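Local atomic coordinates of Alpha/beta hydrolase (Paenibacillus sp. VTT E-133280, PDB entry 6TJ2), a protein that probably acts as an extracellular esterase of the alpha/beta hydrolase fold, hydrolysing methyl salicylate much as tobacco salicylic acid binding protein 2 does. Residues 78-83 against 93-98. Sequence-based numbering, arbitrary orientation.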
ATOM      1  N   GLU A  78     -16.474 -23.466 -16.669  1.00 11.81           N
ATOM      2  CA  GLU A  78     -15.630 -23.096 -17.808  1.00 11.89           C
ATOM      3  C   GLU A  78     -16.479 -22.250 -18.781  1.00 11.57           C
ATOM      4  O   GLU A  78     -17.737 -22.241 -18.684  1.00 14.62           O
ATOM      5  CB  GLU A  78     -15.132 -24.346 -18.529  1.00 11.39           C
ATOM      6  CG  GLU A  78     -14.035 -24.081 -19.531  1.00 11.92           C
ATOM      7  CD  GLU A  78     -12.971 -23.234 -18.874  1.00 13.30           C
ATOM      8  OE1 GLU A  78     -12.081 -23.852 -18.235  1.00 13.23           O
ATOM      9  OE2 GLU A  78     -12.993 -22.000 -19.055  1.00 11.90           O
ATOM     10  N   TYR A  79     -15.815 -21.473 -19.623  1.00 10.90           N
ATOM     11  CA  TYR A  79     -16.537 -20.578 -20.546  1.00 11.71           C
ATOM     12  C   TYR A  79     -15.962 -20.681 -21.956  1.00 11.13           C
ATOM     13  O   TYR A  79     -14.933 -21.245 -22.135  1.00 11.66           O
ATOM     14  CB  TYR A  79     -16.657 -19.175 -19.949  1.00 11.20           C
ATOM     15  CG  TYR A  79     -15.394 -18.439 -19.567  1.00 11.54           C
ATOM     16  CD1 TYR A  79     -14.510 -17.937 -20.506  1.00 11.73           C
ATOM     17  CD2 TYR A  79     -15.152 -18.146 -18.241  1.00 11.42           C
ATOM     18  CE1 TYR A  79     -13.416 -17.172 -20.127  1.00 11.93           C
ATOM     19  CE2 TYR A  79     -14.061 -17.390 -17.846  1.00 11.57           C
ATOM     20  CZ  TYR A  79     -13.191 -16.898 -18.790  1.00 11.17           C
ATOM     21  OH  TYR A  79     -12.142 -16.126 -18.424  1.00 12.05           O
ATOM     22  N   ALA A  80     -16.667 -20.048 -22.878  1.00 11.36           N
ATOM     23  CA  ALA A  80     -16.426 -20.240 -24.319  1.00 11.82           C
ATOM     24  C   ALA A  80     -14.973 -19.922 -24.669  1.00 11.50           C
ATOM     25  O   ALA A  80     -14.372 -18.969 -24.149  1.00 11.32           O
ATOM     26  CB  ALA A  80     -17.369 -19.420 -25.133  1.00 12.92           C
ATOM     27  N   GLY A  81     -14.397 -20.766 -25.526  1.00 12.42           N
ATOM     28  CA  GLY A  81     -13.043 -20.584 -26.044  1.00 13.19           C
ATOM     29  C   GLY A  81     -11.951 -20.833 -25.024  1.00 13.50           C
ATOM     30  O   GLY A  81     -10.774 -20.565 -25.300  1.00 14.31           O
ATOM     31  N   HIS A  82     -12.321 -21.365 -23.862  1.00 12.10           N
ATOM     32  CA  HIS A  82     -11.381 -21.668 -22.776  1.00 12.32           C
ATOM     33  C   HIS A  82     -11.584 -23.110 -22.333  1.00 13.00           C
ATOM     34  O   HIS A  82     -12.585 -23.756 -22.677  1.00 13.18           O
ATOM     35  CB  HIS A  82     -11.547 -20.687 -21.614  1.00 12.07           C
ATOM     36  CG  HIS A  82     -11.198 -19.290 -21.992  1.00 12.93           C
ATOM     37  ND1 HIS A  82     -11.946 -18.534 -22.882  1.00 11.55           N
ATOM     38  CD2 HIS A  82     -10.199 -18.514 -21.566  1.00 12.62           C
ATOM     39  CE1 HIS A  82     -11.352 -17.325 -22.993  1.00 11.86           C
ATOM     40  NE2 HIS A  82     -10.288 -17.287 -22.198  1.00 12.36           N
ATOM     41  N   GLY A  83     -10.597 -23.637 -21.650  1.00 15.34           N
ATOM     42  CA  GLY A  83     -10.590 -25.072 -21.317  1.00 14.71           C
ATOM     43  C   GLY A  83     -10.551 -25.889 -22.573  1.00 17.73           C
ATOM     44  O   GLY A  83      -9.742 -25.610 -23.481  1.00 18.61           O
ATOM     45  N   GLU A  93     -19.188 -11.574 -26.073  1.00 12.27           N
ATOM     46  CA  GLU A  93     -20.612 -11.947 -26.014  1.00 12.84           C
ATOM     47  C   GLU A  93     -20.742 -13.462 -25.876  1.00 12.32           C
ATOM     48  O   GLU A  93     -21.580 -13.914 -25.115  1.00 12.55           O
ATOM     49  CB  GLU A  93     -21.283 -11.432 -27.271  1.00 15.01           C
ATOM     50  CG  GLU A  93     -22.740 -11.789 -27.360  1.00 19.64           C
ATOM     51  CD  GLU A  93     -23.426 -11.239 -28.592  1.00 24.70           C
ATOM     52  OE1 GLU A  93     -22.928 -10.243 -29.168  1.00 29.17           O
ATOM     53  OE2 GLU A  93     -24.527 -11.744 -28.883  1.00 29.59           O
ATOM     54  N   GLN A  94     -19.950 -14.226 -26.602  1.00 11.67           N
ATOM     55  CA  GLN A  94     -20.042 -15.697 -26.531  1.00 11.84           C
ATOM     56  C   GLN A  94     -19.595 -16.165 -25.141  1.00 10.75           C
ATOM     57  O   GLN A  94     -20.196 -17.092 -24.576  1.00 11.41           O
ATOM     58  CB  GLN A  94     -19.189 -16.355 -27.616  1.00 11.84           C
ATOM     59  CG  GLN A  94     -19.793 -16.243 -29.021  1.00 13.22           C
ATOM     60  CD  GLN A  94     -18.799 -16.671 -30.070  1.00 16.63           C
ATOM     61  OE1 GLN A  94     -17.626 -16.377 -30.056  1.00 14.89           O
ATOM     62  NE2 GLN A  94     -19.315 -17.441 -31.034  1.00 21.57           N
ATOM     63  N   ILE A  95     -18.535 -15.572 -24.587  1.00 11.54           N
ATOM     64  CA  ILE A  95     -18.091 -15.944 -23.202  1.00 10.33           C
ATOM     65  C   ILE A  95     -19.222 -15.621 -22.241  1.00 10.75           C
ATOM     66  O   ILE A  95     -19.590 -16.489 -21.386  1.00 11.49           O
ATOM     67  CB  ILE A  95     -16.800 -15.169 -22.886  1.00 10.60           C
ATOM     68  CG1 ILE A  95     -15.635 -15.739 -23.686  1.00 10.46           C
ATOM     69  CG2 ILE A  95     -16.554 -15.200 -21.378  1.00 10.92           C
ATOM     70  CD1 ILE A  95     -14.356 -14.957 -23.586  1.00 11.63           C
ATOM     71  N   THR A  96     -19.794 -14.447 -22.304  1.00 11.04           N
ATOM     72  CA  THR A  96     -20.829 -13.995 -21.374  1.00 10.85           C
ATOM     73  C   THR A  96     -22.013 -14.947 -21.481  1.00 10.98           C
ATOM     74  O   THR A  96     -22.520 -15.392 -20.466  1.00 12.21           O
ATOM     75  CB  THR A  96     -21.220 -12.565 -21.681  1.00 11.94           C
ATOM     76  OG1 THR A  96     -20.072 -11.736 -21.517  1.00 12.41           O
ATOM     77  CG2 THR A  96     -22.371 -12.100 -20.839  1.00 12.76           C
ATOM     78  N   LYS A  97     -22.434 -15.291 -22.708  1.00 11.50           N
ATOM     79  CA  LYS A  97     -23.591 -16.160 -22.895  1.00 12.17           C
ATOM     80  C   LYS A  97     -23.281 -17.522 -22.324  1.00 11.96           C
ATOM     81  O   LYS A  97     -24.182 -18.116 -21.682  1.00 12.05           O
ATOM     82  CB  LYS A  97     -23.971 -16.274 -24.373  1.00 13.56           C
ATOM     83  CG  LYS A  97     -25.096 -17.275 -24.617  1.00 17.54           C
ATOM     84  CD  LYS A  97     -25.716 -17.158 -25.984  1.00 21.25           C
ATOM     85  CE  LYS A  97     -27.121 -17.737 -26.038  1.00 24.89           C
ATOM     86  NZ  LYS A  97     -27.106 -19.169 -25.781  1.00 28.02           N
ATOM     87  N   SER A  98     -22.080 -18.027 -22.468  1.00 11.49           N
ATOM     88  CA  SER A  98     -21.778 -19.370 -21.888  1.00 12.04           C
ATOM     89  C   SER A  98     -21.931 -19.376 -20.360  1.00 11.19           C
ATOM     90  O   SER A  98     -22.394 -20.355 -19.765  1.00 13.46           O
ATOM     91  CB  SER A  98     -20.438 -19.888 -22.344  1.00 11.47           C
ATOM     92  OG  SER A  98     -19.323 -19.174 -21.794  1.00 12.88           O
TER
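Tyr79 and Ala80 lead a type II beta turn, Tyr79 to His82, against one flank of helix 92-105, with the CA atoms of Ala80 and Ile95 4.7 Å apart. Gly81 suits the turn's third position, where phi is positive, and His82 N bonds back to Tyr79 O. Ser98 ties turn to helix: with OG between its backbone N and carbonyl carbon (chi1 70°), the hydroxyl gives its proton to Ile95 O, 2.7 Å away, and accepts a hydrogen bond from Ala80 N, 3.0 Å from OG. Without that hydroxyl, as with an alanine here, Ala80 N is likely to lose its acceptor on the helix, and Ile95 O the side-chain donor it has now. The small methyl of Ala80 lets the turn come close, its CB 3.7 Å from Gln94 O. Branched Ile95 serves two rings: CG2 makes an off-centre CH-pi contact with Tyr79, 4.0 Å from the ring centroid, while CD1 reaches His82 CE1. Tyr79 CE1 sits over the centre of one face of the His82 ring, whose rotation is fixed by ND1 bonding to Ala80 O (2.8 Å) and NE2 to Glu205. Tyr79 OH bonds to His51 O. The contact thus packs the loop following strand 73-75, an outermost strand of the alpha/beta hydrolase fold's parallel sheet, onto helix 92-105, whose Ile95 also touches Val122 of helix 119-129.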